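Local coordinates for protein PrgZ (PDB 4FAJ) that binds a peptide pheromone as a membrane-anchored extracellular receptor of Enterococcus faecalis and probably serves peptide import, as in related solute-binding proteins, at residues Val364-Lys369 with Lys519-Asp524; Leu322-Thr327 with Lys340-Ala345; Asp475-Leu480 with Ser508-Glu513; Lys424-Phe429 with Leu464-Trp469; Leu206-Tyr211 with Ala471-Pro476. All blocks are in the same frame, centred on the assembly; numbering follows the deposited sequence.

Overall arrangement
Interactions 2 and 4, with centres about 12 Å apart, pack helices against neighbouring strands 311-324 and 464-470 of the main mixed sheet, while the other contacts include loops, some of which follow strands of that sheet. Interactions 1 and 3, also about 12 Å apart between centres, share helix 510-524 and touch where Pro368 meets Phe479. Interaction 5 shares Asp475 and Pro476 with interaction 3. The bound peptide reaches two of the five: it extends the sheet beside Gly468 and Trp469 in interaction 4, and its backbone is bonded by Asp472 in interaction 5, the centres of these two contacts lying about 25 Å apart.

Interaction 1 (Val364-Lys369 with Lys519-Asp524); sequences VGVVPK and KLLIND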
# COMPACT_ATOMS: atom_id res chain seq x y z
N VAL A 364 3.77 -15.07 -9.52
CA VAL A 364 3.96 -15.47 -10.93
C VAL A 364 4.43 -14.29 -11.78
O VAL A 364 4.77 -14.45 -12.94
CB VAL A 364 2.66 -16.02 -11.55
CG1 VAL A 364 2.26 -17.35 -10.88
CG2 VAL A 364 1.52 -14.99 -11.49
N GLY A 365 4.43 -13.11 -11.20
CA GLY A 365 4.86 -11.90 -11.90
C GLY A 365 4.85 -10.76 -10.90
O GLY A 365 4.70 -10.98 -9.68
N VAL A 366 4.99 -9.53 -11.39
CA VAL A 366 4.90 -8.35 -10.53
C VAL A 366 3.47 -8.21 -9.99
O VAL A 366 3.27 -7.92 -8.80
CB VAL A 366 5.32 -7.08 -11.31
CG1 VAL A 366 5.00 -5.81 -10.57
CG2 VAL A 366 6.83 -7.16 -11.67
N VAL A 367 2.49 -8.40 -10.87
CA VAL A 367 1.08 -8.19 -10.53
C VAL A 367 0.55 -9.46 -9.88
O VAL A 367 0.82 -10.56 -10.37
CB VAL A 367 0.23 -7.86 -11.78
CG1 VAL A 367 -1.24 -7.73 -11.41
CG2 VAL A 367 0.72 -6.57 -12.43
N PRO A 368 -0.17 -9.31 -8.75
CA PRO A 368 -0.74 -10.48 -8.07
C PRO A 368 -1.99 -11.06 -8.75
O PRO A 368 -2.63 -10.40 -9.54
CB PRO A 368 -1.11 -9.94 -6.69
CG PRO A 368 -1.33 -8.47 -6.89
CD PRO A 368 -0.41 -8.06 -8.00
N LYS A 369 -2.31 -12.31 -8.40
CA LYS A 369 -3.49 -12.99 -8.92
C LYS A 369 -4.75 -12.53 -8.19
O LYS A 369 -4.69 -12.01 -7.07
CB LYS A 369 -3.34 -14.51 -8.77
CG LYS A 369 -2.26 -15.10 -9.63
CD LYS A 369 -1.77 -16.47 -9.14
CE LYS A 369 -2.34 -17.62 -9.90
NZ LYS A 369 -1.53 -18.87 -9.60
N LYS A 519 6.29 -7.77 -18.71
CA LYS A 519 7.30 -8.66 -19.25
C LYS A 519 8.65 -7.95 -19.47
O LYS A 519 9.69 -8.53 -19.18
CB LYS A 519 6.81 -9.33 -20.54
CG LYS A 519 5.65 -10.29 -20.33
CD LYS A 519 5.15 -10.85 -21.65
CE LYS A 519 3.84 -11.58 -21.45
NZ LYS A 519 3.32 -12.12 -22.72
N LEU A 520 8.63 -6.72 -19.98
CA LEU A 520 9.86 -5.95 -20.15
C LEU A 520 10.56 -5.73 -18.78
O LEU A 520 11.77 -5.87 -18.65
CB LEU A 520 9.55 -4.61 -20.81
CG LEU A 520 10.70 -3.67 -21.14
CD1 LEU A 520 11.80 -4.38 -21.91
CD2 LEU A 520 10.18 -2.45 -21.93
N LEU A 521 9.78 -5.38 -17.76
CA LEU A 521 10.32 -5.22 -16.40
C LEU A 521 10.98 -6.50 -15.89
O LEU A 521 12.06 -6.49 -15.31
CB LEU A 521 9.21 -4.77 -15.46
CG LEU A 521 9.53 -4.59 -13.97
CD1 LEU A 521 10.71 -3.64 -13.77
CD2 LEU A 521 8.28 -4.06 -13.27
N ILE A 522 10.33 -7.64 -16.14
CA ILE A 522 10.86 -8.94 -15.71
C ILE A 522 12.08 -9.35 -16.55
O ILE A 522 13.07 -9.87 -16.02
CB ILE A 522 9.76 -10.02 -15.71
CG1 ILE A 522 8.82 -9.76 -14.53
CG2 ILE A 522 10.37 -11.43 -15.64
CD1 ILE A 522 7.50 -10.41 -14.62
N ASN A 523 12.03 -9.07 -17.85
CA ASN A 523 13.15 -9.38 -18.73
C ASN A 523 14.39 -8.55 -18.41
O ASN A 523 15.51 -9.04 -18.58
CB ASN A 523 12.74 -9.18 -20.20
CG ASN A 523 11.73 -10.21 -20.65
OD1 ASN A 523 11.44 -11.18 -19.94
ND2 ASN A 523 11.19 -10.02 -21.85
N ASP A 524 14.19 -7.32 -17.96
CA ASP A 524 15.29 -6.46 -17.47
C ASP A 524 15.70 -6.86 -16.05
O ASP A 524 16.75 -6.45 -15.57
CB ASP A 524 14.86 -4.99 -17.43
CG ASP A 524 14.82 -4.31 -18.80
OD1 ASP A 524 15.34 -4.87 -19.78
OD2 ASP A 524 14.27 -3.18 -18.88
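Val366 meets two neighbouring residues of helix 510-524 in van der Waals packing crossed by no hydrogen bond. Its CG2 lies 3.8 Å from CD2 of Leu521, the two side chains crossing at about a right angle. The same methyl faces Ile522 more loosely, 4.3 Å from CG1. CG1 of Val366 is anti to the backbone N (chi1 169°), which turns CG2, anti to the carbonyl carbon, to the helix.

Contacts with the backbone come from the end of Ile522. Its CD1 sits 4.1 Å from CA of Gly365 and a little farther from N of Val366, where the loop has no side chain at Gly365. This is loop-on-helix packing: the loop after strand 361-362 rests on the later part of helix 510-524, and all four touching residues are buried.

Polar bonds run beside this apolar patch. Val367 N donates to Glu518 one turn back along the helix, and Val366 O accepts from Thr319 of strand 311-324. Phe321 of that strand also packs on Val366.

Interaction 2 (Leu322-Thr327 with Lys340-Ala345); sequences LEMNQT and KAINYA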
# COMPACT_ATOMS: atom_id res chain seq x y z
N LEU A 322 11.95 -8.20 -3.68
CA LEU A 322 13.29 -7.68 -3.44
C LEU A 322 13.47 -6.51 -4.38
O LEU A 322 13.58 -6.69 -5.61
CB LEU A 322 14.38 -8.73 -3.70
CG LEU A 322 14.64 -9.77 -2.62
CD1 LEU A 322 15.79 -10.66 -3.03
CD2 LEU A 322 14.95 -9.13 -1.29
N GLU A 323 13.44 -5.30 -3.83
CA GLU A 323 13.79 -4.12 -4.59
C GLU A 323 15.31 -4.03 -4.62
O GLU A 323 15.98 -4.41 -3.67
CB GLU A 323 13.18 -2.86 -3.99
CG GLU A 323 11.69 -2.79 -4.15
CD GLU A 323 11.13 -1.40 -3.90
OE1 GLU A 323 11.27 -0.53 -4.80
OE2 GLU A 323 10.54 -1.18 -2.82
N MET A 324 15.83 -3.51 -5.73
CA MET A 324 17.27 -3.52 -5.99
C MET A 324 17.73 -2.12 -6.40
O MET A 324 17.18 -1.55 -7.35
CB MET A 324 17.58 -4.51 -7.11
CG MET A 324 17.46 -5.97 -6.71
SD MET A 324 17.51 -7.12 -8.11
CE MET A 324 16.08 -6.60 -9.04
N ASN A 325 18.73 -1.60 -5.71
CA ASN A 325 19.30 -0.29 -6.02
C ASN A 325 20.12 -0.33 -7.31
O ASN A 325 21.24 -0.84 -7.34
CB ASN A 325 20.17 0.20 -4.86
CG ASN A 325 20.62 1.65 -5.03
OD1 ASN A 325 20.75 2.16 -6.15
ND2 ASN A 325 20.86 2.32 -3.90
N GLN A 326 19.54 0.23 -8.37
CA GLN A 326 20.12 0.21 -9.72
C GLN A 326 20.49 1.63 -10.19
O GLN A 326 20.49 1.91 -11.39
CB GLN A 326 19.11 -0.41 -10.71
CG GLN A 326 18.71 -1.86 -10.37
CD GLN A 326 17.32 -2.23 -10.90
OE1 GLN A 326 17.13 -2.44 -12.11
NE2 GLN A 326 16.35 -2.32 -9.99
N THR A 327 20.81 2.52 -9.26
CA THR A 327 21.20 3.89 -9.62
C THR A 327 22.61 3.97 -10.22
O THR A 327 22.95 4.94 -10.91
CB THR A 327 21.12 4.81 -8.39
OG1 THR A 327 21.91 4.26 -7.32
CG2 THR A 327 19.68 4.96 -7.94
N LYS A 340 19.34 -11.25 -12.58
CA LYS A 340 18.71 -12.48 -13.05
C LYS A 340 19.11 -13.68 -12.21
O LYS A 340 18.29 -14.55 -11.94
CB LYS A 340 19.02 -12.72 -14.53
CG LYS A 340 18.37 -11.70 -15.43
CD LYS A 340 18.74 -11.93 -16.90
CE LYS A 340 17.96 -10.98 -17.80
NZ LYS A 340 18.44 -11.08 -19.22
N ALA A 341 20.37 -13.73 -11.78
CA ALA A 341 20.82 -14.78 -10.85
C ALA A 341 20.01 -14.74 -9.56
O ALA A 341 19.58 -15.78 -9.07
CB ALA A 341 22.30 -14.65 -10.55
N ILE A 342 19.79 -13.55 -9.02
CA ILE A 342 19.01 -13.38 -7.79
C ILE A 342 17.59 -13.92 -8.00
O ILE A 342 17.10 -14.73 -7.19
CB ILE A 342 18.99 -11.90 -7.32
CG1 ILE A 342 20.39 -11.48 -6.84
CG2 ILE A 342 17.97 -11.68 -6.20
CD1 ILE A 342 20.52 -9.96 -6.60
N ASN A 343 16.96 -13.50 -9.09
CA ASN A 343 15.61 -13.96 -9.41
C ASN A 343 15.51 -15.49 -9.50
O ASN A 343 14.65 -16.09 -8.87
CB ASN A 343 15.12 -13.37 -10.73
CG ASN A 343 13.79 -13.94 -11.16
OD1 ASN A 343 12.78 -13.77 -10.47
ND2 ASN A 343 13.78 -14.65 -12.28
N TYR A 344 16.39 -16.12 -10.27
CA TYR A 344 16.32 -17.57 -10.46
C TYR A 344 16.67 -18.36 -9.19
O TYR A 344 16.26 -19.53 -9.05
CB TYR A 344 17.21 -18.02 -11.62
CG TYR A 344 16.59 -17.76 -12.97
CD1 TYR A 344 15.43 -18.43 -13.36
CD2 TYR A 344 17.16 -16.86 -13.86
CE1 TYR A 344 14.87 -18.21 -14.60
CE2 TYR A 344 16.59 -16.63 -15.10
CZ TYR A 344 15.44 -17.30 -15.46
OH TYR A 344 14.88 -17.06 -16.70
N ALA A 345 17.40 -17.73 -8.27
CA ALA A 345 17.83 -18.41 -7.05
C ALA A 345 16.73 -18.53 -5.98
O ALA A 345 16.89 -19.32 -5.05
CB ALA A 345 19.04 -17.70 -6.46
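The end of strand 311-324 and helix 336-345 approach with Leu322 and Asn343 nearest in backbone, their CA atoms 9.0 Å apart, a spacing bridged by side chains without any hydrogen bond between the segments. Ile342 reaches from the helix to two strand residues with two different branches. Its CG2 meets CD1 of Leu322 at 4.0 Å, and these side chains cross at about a right angle. Its CD1, at the end of the longer branch, approaches SD of Met324 more loosely, at 4.4 Å. In Ile342, CG1 is anti to the carbonyl carbon (chi1 -69°) and CG2 anti to the backbone N, which directs the two branches to strand residues two apart. Such alternation is that of a beta strand: Leu322 and Met324 face the helix, whereas the intervening Glu323 turns its carboxylate to His491 and Ser467. The result is helix-on-sheet packing, with Leu430 and Leu434 of helix 421-437 and Val528 of the adjoining strand also packing here. Beyond the strand end the chain folds into an Asx turn. Asn325 OD1 accepts from Thr327 N at 3.1 Å and from Thr327 OG1 at 2.7 Å, the hydroxyl lying in the carbonyl plane on a lone pair. Gln326 NE2 reaches back to Met324 O at 2.9 Å and also bonds to Gly526 O.

Interaction 3 (Asp475-Leu480 with Ser508-Glu513); sequences DPISFL and SKRWQE
Arg510 and Asp475 extend towards each other from opposite directions and meet end-on. NH2 of Arg510 donates to OD1 of Asp475 at 2.9 Å, and NH1 of Arg510 to OD2 of Asp475 at 3.0 Å. The carboxylate and guanidinium planes are turned 45° apart: OD2 receives on its syn lone pair, but OD1 is met from above the carboxylate plane. An extended arm, with CG anti to the backbone N (chi1 175°), carries the guanidinium across from the helix start.

Ile477 lies crosswise to that arm, its CB 3.7 Å from NH2 of Arg510. Pro476 and Trp511 also cross at about a right angle, with CD of Pro476 4.0 Å from CZ3 of Trp511; Phe381 meets the indole edge-to-face.

The anti lone pair of Asp475 OD1 accepts from Ile477 N at 3.0 Å, capping helix 477-480. OD1 takes two donors and OD2 a third bond, from Arg510 NH1; together they hold the carboxylate's rotation. These donors, the positive guanidinium above all, would favour an ionised aspartate.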
# COMPACT_ATOMS: atom_id res chain seq x y z
N ASP A 475 -6.61 -2.46 -10.79
CA ASP A 475 -6.10 -2.35 -12.15
C ASP A 475 -4.59 -2.60 -12.08
O ASP A 475 -3.94 -2.15 -11.13
CB ASP A 475 -6.42 -0.98 -12.75
CG ASP A 475 -6.09 -0.89 -14.22
OD1 ASP A 475 -4.89 -0.75 -14.55
OD2 ASP A 475 -7.01 -0.97 -15.07
N PRO A 476 -4.04 -3.31 -13.07
CA PRO A 476 -2.61 -3.60 -13.06
C PRO A 476 -1.72 -2.35 -12.92
O PRO A 476 -0.61 -2.44 -12.36
CB PRO A 476 -2.35 -4.28 -14.41
CG PRO A 476 -3.65 -4.74 -14.89
CD PRO A 476 -4.74 -3.96 -14.20
N ILE A 477 -2.21 -1.20 -13.38
CA ILE A 477 -1.42 0.04 -13.33
C ILE A 477 -1.11 0.50 -11.89
O ILE A 477 -0.13 1.19 -11.68
CB ILE A 477 -2.09 1.19 -14.15
CG1 ILE A 477 -1.12 2.34 -14.48
CG2 ILE A 477 -3.27 1.78 -13.40
CD1 ILE A 477 0.19 1.96 -15.13
N SER A 478 -1.90 0.09 -10.90
CA SER A 478 -1.56 0.44 -9.50
C SER A 478 -0.15 -0.08 -9.16
O SER A 478 0.65 0.64 -8.55
CB SER A 478 -2.61 -0.09 -8.51
OG SER A 478 -2.25 0.25 -7.17
N PHE A 479 0.17 -1.29 -9.62
CA PHE A 479 1.53 -1.83 -9.47
C PHE A 479 2.55 -1.28 -10.45
O PHE A 479 3.65 -0.87 -10.06
CB PHE A 479 1.51 -3.35 -9.62
CG PHE A 479 1.11 -4.07 -8.38
CD1 PHE A 479 -0.22 -4.22 -8.06
CD2 PHE A 479 2.07 -4.59 -7.51
CE1 PHE A 479 -0.61 -4.88 -6.91
CE2 PHE A 479 1.68 -5.27 -6.35
CZ PHE A 479 0.35 -5.39 -6.06
N LEU A 480 2.19 -1.29 -11.74
CA LEU A 480 3.16 -1.03 -12.81
C LEU A 480 3.65 0.42 -12.84
O LEU A 480 4.81 0.69 -13.18
CB LEU A 480 2.62 -1.52 -14.17
CG LEU A 480 2.23 -3.01 -14.26
CD1 LEU A 480 1.52 -3.36 -15.59
CD2 LEU A 480 3.46 -3.93 -14.06
N SER A 508 -7.74 0.13 -27.30
CA SER A 508 -8.43 -1.15 -27.08
C SER A 508 -7.47 -2.28 -26.69
O SER A 508 -7.91 -3.32 -26.20
CB SER A 508 -9.21 -1.56 -28.34
OG SER A 508 -8.36 -1.60 -29.48
N LYS A 509 -6.18 -2.08 -26.93
CA LYS A 509 -5.15 -3.05 -26.58
C LYS A 509 -4.43 -2.75 -25.26
O LYS A 509 -3.42 -3.37 -24.97
CB LYS A 509 -4.09 -3.09 -27.69
CG LYS A 509 -4.62 -3.48 -29.06
CD LYS A 509 -5.14 -4.92 -29.07
CE LYS A 509 -4.61 -5.69 -30.28
NZ LYS A 509 -4.84 -4.96 -31.56
N ARG A 510 -4.97 -1.84 -24.44
CA ARG A 510 -4.31 -1.40 -23.21
C ARG A 510 -3.85 -2.59 -22.35
O ARG A 510 -2.69 -2.63 -21.92
CB ARG A 510 -5.22 -0.49 -22.39
CG ARG A 510 -4.65 -0.08 -21.04
CD ARG A 510 -5.52 0.92 -20.33
NE ARG A 510 -4.98 1.28 -19.03
CZ ARG A 510 -5.25 0.64 -17.89
NH1 ARG A 510 -6.08 -0.40 -17.85
NH2 ARG A 510 -4.68 1.06 -16.77
N TRP A 511 -4.75 -3.54 -22.13
CA TRP A 511 -4.49 -4.74 -21.34
C TRP A 511 -3.25 -5.48 -21.83
O TRP A 511 -2.39 -5.87 -21.04
CB TRP A 511 -5.69 -5.69 -21.43
CG TRP A 511 -5.80 -6.73 -20.37
CD1 TRP A 511 -5.55 -8.07 -20.50
CD2 TRP A 511 -6.28 -6.54 -19.04
NE1 TRP A 511 -5.82 -8.72 -19.32
CE2 TRP A 511 -6.28 -7.81 -18.40
CE3 TRP A 511 -6.70 -5.42 -18.30
CZ2 TRP A 511 -6.67 -7.98 -17.08
CZ3 TRP A 511 -7.10 -5.60 -16.99
CH2 TRP A 511 -7.09 -6.87 -16.40
N GLN A 512 -3.17 -5.63 -23.14
CA GLN A 512 -2.08 -6.35 -23.75
C GLN A 512 -0.79 -5.55 -23.62
O GLN A 512 0.29 -6.12 -23.42
CB GLN A 512 -2.39 -6.65 -25.22
CG GLN A 512 -3.47 -7.74 -25.44
CD GLN A 512 -4.88 -7.32 -25.03
OE1 GLN A 512 -5.23 -6.13 -25.08
NE2 GLN A 512 -5.70 -8.29 -24.61
N GLU A 513 -0.90 -4.23 -23.73
CA GLU A 513 0.29 -3.37 -23.65
C GLU A 513 0.86 -3.33 -22.25
O GLU A 513 2.08 -3.35 -22.08
CB GLU A 513 -0.01 -1.96 -24.17
CG GLU A 513 -0.39 -1.93 -25.65
CD GLU A 513 0.69 -2.48 -26.55
OE1 GLU A 513 1.74 -1.81 -26.68
OE2 GLU A 513 0.49 -3.57 -27.12

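Interaction 4 (Lys424-Phe429 with Leu464-Trp469); sequences KKAGEF and LSLSGW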
# COMPACT_ATOMS: atom_id res chain seq x y z
N LYS A 424 12.07 -10.61 9.50
CA LYS A 424 13.43 -11.07 9.75
C LYS A 424 13.66 -12.51 9.27
O LYS A 424 14.68 -12.81 8.66
CB LYS A 424 13.76 -10.94 11.25
CG LYS A 424 15.16 -11.38 11.61
CD LYS A 424 15.47 -11.10 13.07
CE LYS A 424 16.79 -11.73 13.48
NZ LYS A 424 16.58 -13.15 13.90
N LYS A 425 12.71 -13.40 9.56
CA LYS A 425 12.83 -14.80 9.16
C LYS A 425 12.80 -14.97 7.63
O LYS A 425 13.51 -15.81 7.09
CB LYS A 425 11.72 -15.63 9.78
CG LYS A 425 11.89 -17.13 9.57
CD LYS A 425 10.64 -17.88 9.97
CE LYS A 425 10.45 -17.87 11.48
NZ LYS A 425 11.11 -19.06 12.10
N ALA A 426 11.99 -14.16 6.94
CA ALA A 426 11.95 -14.18 5.48
C ALA A 426 13.27 -13.68 4.91
O ALA A 426 13.80 -14.25 3.95
CB ALA A 426 10.79 -13.33 4.94
N GLY A 427 13.82 -12.63 5.50
CA GLY A 427 15.13 -12.12 5.12
C GLY A 427 16.23 -13.16 5.27
O GLY A 427 17.10 -13.26 4.41
N GLU A 428 16.19 -13.93 6.35
CA GLU A 428 17.18 -15.00 6.57
C GLU A 428 17.01 -16.17 5.61
O GLU A 428 18.01 -16.80 5.20
CB GLU A 428 17.12 -15.50 8.02
CG GLU A 428 17.62 -14.45 9.01
CD GLU A 428 17.18 -14.69 10.45
OE1 GLU A 428 16.28 -15.53 10.71
OE2 GLU A 428 17.73 -13.99 11.34
N PHE A 429 15.77 -16.48 5.25
CA PHE A 429 15.50 -17.51 4.26
C PHE A 429 16.08 -17.08 2.91
O PHE A 429 16.75 -17.86 2.23
CB PHE A 429 13.98 -17.75 4.13
CG PHE A 429 13.61 -18.71 3.03
CD1 PHE A 429 13.45 -20.06 3.29
CD2 PHE A 429 13.41 -18.25 1.73
CE1 PHE A 429 13.11 -20.95 2.27
CE2 PHE A 429 13.06 -19.13 0.72
CZ PHE A 429 12.91 -20.48 0.99
N LEU A 464 19.68 -4.11 -1.28
CA LEU A 464 18.45 -4.89 -1.46
C LEU A 464 17.46 -4.52 -0.37
O LEU A 464 17.83 -4.20 0.77
CB LEU A 464 18.70 -6.39 -1.36
CG LEU A 464 19.61 -7.10 -2.35
CD1 LEU A 464 19.89 -8.50 -1.82
CD2 LEU A 464 18.96 -7.14 -3.73
N SER A 465 16.18 -4.64 -0.70
CA SER A 465 15.12 -4.36 0.25
C SER A 465 13.97 -5.36 0.12
O SER A 465 13.45 -5.58 -0.97
CB SER A 465 14.59 -2.96 -0.01
OG SER A 465 13.44 -2.68 0.77
N LEU A 466 13.57 -5.95 1.25
CA LEU A 466 12.35 -6.76 1.30
C LEU A 466 11.20 -5.82 1.59
O LEU A 466 10.94 -5.49 2.75
CB LEU A 466 12.44 -7.84 2.37
CG LEU A 466 11.20 -8.73 2.54
CD1 LEU A 466 10.85 -9.39 1.21
CD2 LEU A 466 11.43 -9.80 3.60
N SER A 467 10.54 -5.39 0.53
CA SER A 467 9.41 -4.47 0.63
C SER A 467 8.39 -4.80 -0.47
O SER A 467 8.72 -5.46 -1.47
CB SER A 467 9.89 -3.01 0.53
OG SER A 467 10.88 -2.83 -0.49
N GLY A 468 7.16 -4.37 -0.26
CA GLY A 468 6.06 -4.72 -1.15
C GLY A 468 5.06 -3.62 -1.39
O GLY A 468 5.17 -2.51 -0.87
N TRP A 469 4.07 -3.95 -2.22
CA TRP A 469 3.02 -3.02 -2.61
C TRP A 469 1.70 -3.76 -2.52
O TRP A 469 1.61 -4.91 -2.98
CB TRP A 469 3.25 -2.56 -4.05
CG TRP A 469 2.27 -1.48 -4.52
CD1 TRP A 469 1.18 -1.65 -5.33
CD2 TRP A 469 2.32 -0.10 -4.20
NE1 TRP A 469 0.55 -0.44 -5.53
CE2 TRP A 469 1.23 0.53 -4.85
CE3 TRP A 469 3.18 0.67 -3.41
CZ2 TRP A 469 0.99 1.89 -4.73
CZ3 TRP A 469 2.94 2.04 -3.31
CH2 TRP A 469 1.85 2.63 -3.95
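Leu466 pushes one methyl, CD2, against helix 421-437 where the helix presents an alanine next to a glycine. CD2 lies 3.8 Å from CB of Ala426 and 4.2 Å from N of Gly427. Leu466 CG stands anti to its own backbone N (chi1 178°), a turn that sends the leucine branch towards the helix.

With nothing beyond an alanine methyl and a glycine here, the backbones come close: CA of Gly427 and CA of Leu466 are 7.1 Å apart. This is a helix laid on a beta sheet, where strand 464-470 runs between strand 311-324 on one side and strand 412-418 on the other.

In the next shell, Met320 and Val417 from those two strands touch Leu466. An aromatic side chain of the bound peptide packs on both Ala426 and Leu466, and the peptide pairs antiparallel with Gly468 and Trp469, continuing the sheet. On the helix, Lys424 NZ forms a salt bridge to Glu428 OE2 at 2.9 Å, one turn on.

Interaction 5 (Leu206-Tyr211 with Ala471-Pro476); sequences LSLTAY and ADYADP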
# COMPACT_ATOMS: atom_id res chain seq x y z
N LEU A 206 -10.73 8.26 -6.22
CA LEU A 206 -11.42 9.17 -5.30
C LEU A 206 -11.80 8.53 -3.97
O LEU A 206 -12.26 9.24 -3.06
CB LEU A 206 -12.69 9.74 -5.97
CG LEU A 206 -12.49 10.60 -7.22
CD1 LEU A 206 -13.83 11.09 -7.79
CD2 LEU A 206 -11.53 11.77 -6.95
N SER A 207 -11.64 7.21 -3.84
CA SER A 207 -11.88 6.52 -2.58
C SER A 207 -10.61 6.38 -1.74
O SER A 207 -10.67 5.95 -0.59
CB SER A 207 -12.48 5.13 -2.83
OG SER A 207 -11.53 4.25 -3.39
N LEU A 208 -9.46 6.73 -2.31
CA LEU A 208 -8.17 6.53 -1.65
C LEU A 208 -7.92 7.62 -0.61
O LEU A 208 -8.28 8.79 -0.82
CB LEU A 208 -7.03 6.54 -2.67
CG LEU A 208 -7.06 5.47 -3.77
CD1 LEU A 208 -5.85 5.60 -4.67
CD2 LEU A 208 -7.16 4.09 -3.17
N THR A 209 -7.26 7.24 0.47
CA THR A 209 -6.92 8.19 1.54
C THR A 209 -6.18 9.41 0.99
O THR A 209 -6.39 10.52 1.45
CB THR A 209 -6.14 7.52 2.69
OG1 THR A 209 -4.89 6.99 2.21
CG2 THR A 209 -6.97 6.40 3.33
N ALA A 210 -5.34 9.22 -0.03
CA ALA A 210 -4.63 10.35 -0.66
C ALA A 210 -5.55 11.44 -1.21
O ALA A 210 -5.16 12.61 -1.27
CB ALA A 210 -3.72 9.84 -1.79
N TYR A 211 -6.76 11.05 -1.61
CA TYR A 211 -7.79 11.99 -2.08
C TYR A 211 -8.73 12.52 -0.97
O TYR A 211 -9.67 13.27 -1.25
CB TYR A 211 -8.62 11.32 -3.20
CG TYR A 211 -7.99 11.37 -4.57
CD1 TYR A 211 -7.03 10.44 -4.96
CD2 TYR A 211 -8.37 12.34 -5.50
CE1 TYR A 211 -6.47 10.48 -6.23
CE2 TYR A 211 -7.82 12.38 -6.76
CZ TYR A 211 -6.88 11.45 -7.12
OH TYR A 211 -6.36 11.53 -8.38
N ALA A 471 -2.13 -3.21 -3.96
CA ALA A 471 -2.87 -2.41 -4.92
C ALA A 471 -3.79 -1.45 -4.18
O ALA A 471 -4.38 -1.84 -3.18
CB ALA A 471 -3.71 -3.28 -5.83
N ASP A 472 -3.88 -0.22 -4.66
CA ASP A 472 -4.80 0.77 -4.13
C ASP A 472 -6.16 0.65 -4.83
O ASP A 472 -7.18 1.01 -4.26
CB ASP A 472 -4.25 2.19 -4.32
CG ASP A 472 -3.02 2.47 -3.49
OD1 ASP A 472 -2.93 2.01 -2.32
OD2 ASP A 472 -2.11 3.16 -4.01
N TYR A 473 -6.15 0.15 -6.07
CA TYR A 473 -7.37 -0.10 -6.85
C TYR A 473 -7.16 -1.29 -7.81
O TYR A 473 -6.02 -1.67 -8.08
CB TYR A 473 -7.81 1.17 -7.62
CG TYR A 473 -6.72 1.83 -8.44
CD1 TYR A 473 -5.76 2.65 -7.83
CD2 TYR A 473 -6.64 1.63 -9.81
CE1 TYR A 473 -4.75 3.24 -8.58
CE2 TYR A 473 -5.65 2.24 -10.57
CZ TYR A 473 -4.71 3.03 -9.96
OH TYR A 473 -3.71 3.61 -10.73
N ALA A 474 -8.25 -1.89 -8.31
CA ALA A 474 -8.18 -3.16 -9.07
C ALA A 474 -7.80 -2.99 -10.54
O ALA A 474 -8.59 -3.32 -11.43
CB ALA A 474 -9.52 -3.93 -8.96
N ASP A 475 -6.61 -2.46 -10.79
CA ASP A 475 -6.10 -2.35 -12.15
C ASP A 475 -4.59 -2.60 -12.08
O ASP A 475 -3.94 -2.15 -11.13
CB ASP A 475 -6.42 -0.98 -12.75
CG ASP A 475 -6.09 -0.89 -14.22
OD1 ASP A 475 -4.89 -0.75 -14.55
OD2 ASP A 475 -7.01 -0.97 -15.07
N PRO A 476 -4.04 -3.31 -13.07
CA PRO A 476 -2.61 -3.60 -13.06
C PRO A 476 -1.72 -2.35 -12.92
O PRO A 476 -0.61 -2.44 -12.36
CB PRO A 476 -2.35 -4.28 -14.41
CG PRO A 476 -3.65 -4.74 -14.89
CD PRO A 476 -4.74 -3.96 -14.20
O HOH W 1 -10.24 1.82 -4.67
O HOH W 2 -9.58 2.24 -2.14
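Leu208 makes all the direct contacts, which are van der Waals. Both of its methyls rest on CB of Asp472, with CD2 at 3.7 Å and CD1 at 3.8 Å from that carbon, and the side chains cross at about a right angle. CD2 also presses close to the carbonyl of Asp472, 3.3 Å from O. CD1 of Leu208 lies obliquely by the Tyr473 ring, 4.3 Å from CD1 of that tyrosine, whose ring stacks on Tyr201. A chi1 of -61° puts CG of Leu208 anti to its carbonyl carbon, directing the fork across to the other loop.

Water makes the polar link. One water lies between Ser207 OG, 3.0 Å away, and Asp472 O; a second donates to Ser207 OG and only weakly to Asp472 O. Ser207 OG is bonded to Asp204 O as well.

The carboxylate of Asp472 has another role: OD1 hydrogen-bonds the backbone of the bound peptide. Two loops far apart in sequence thus meet beside the ligand, consistent with the peptide site of a family 5 solute-binding protein.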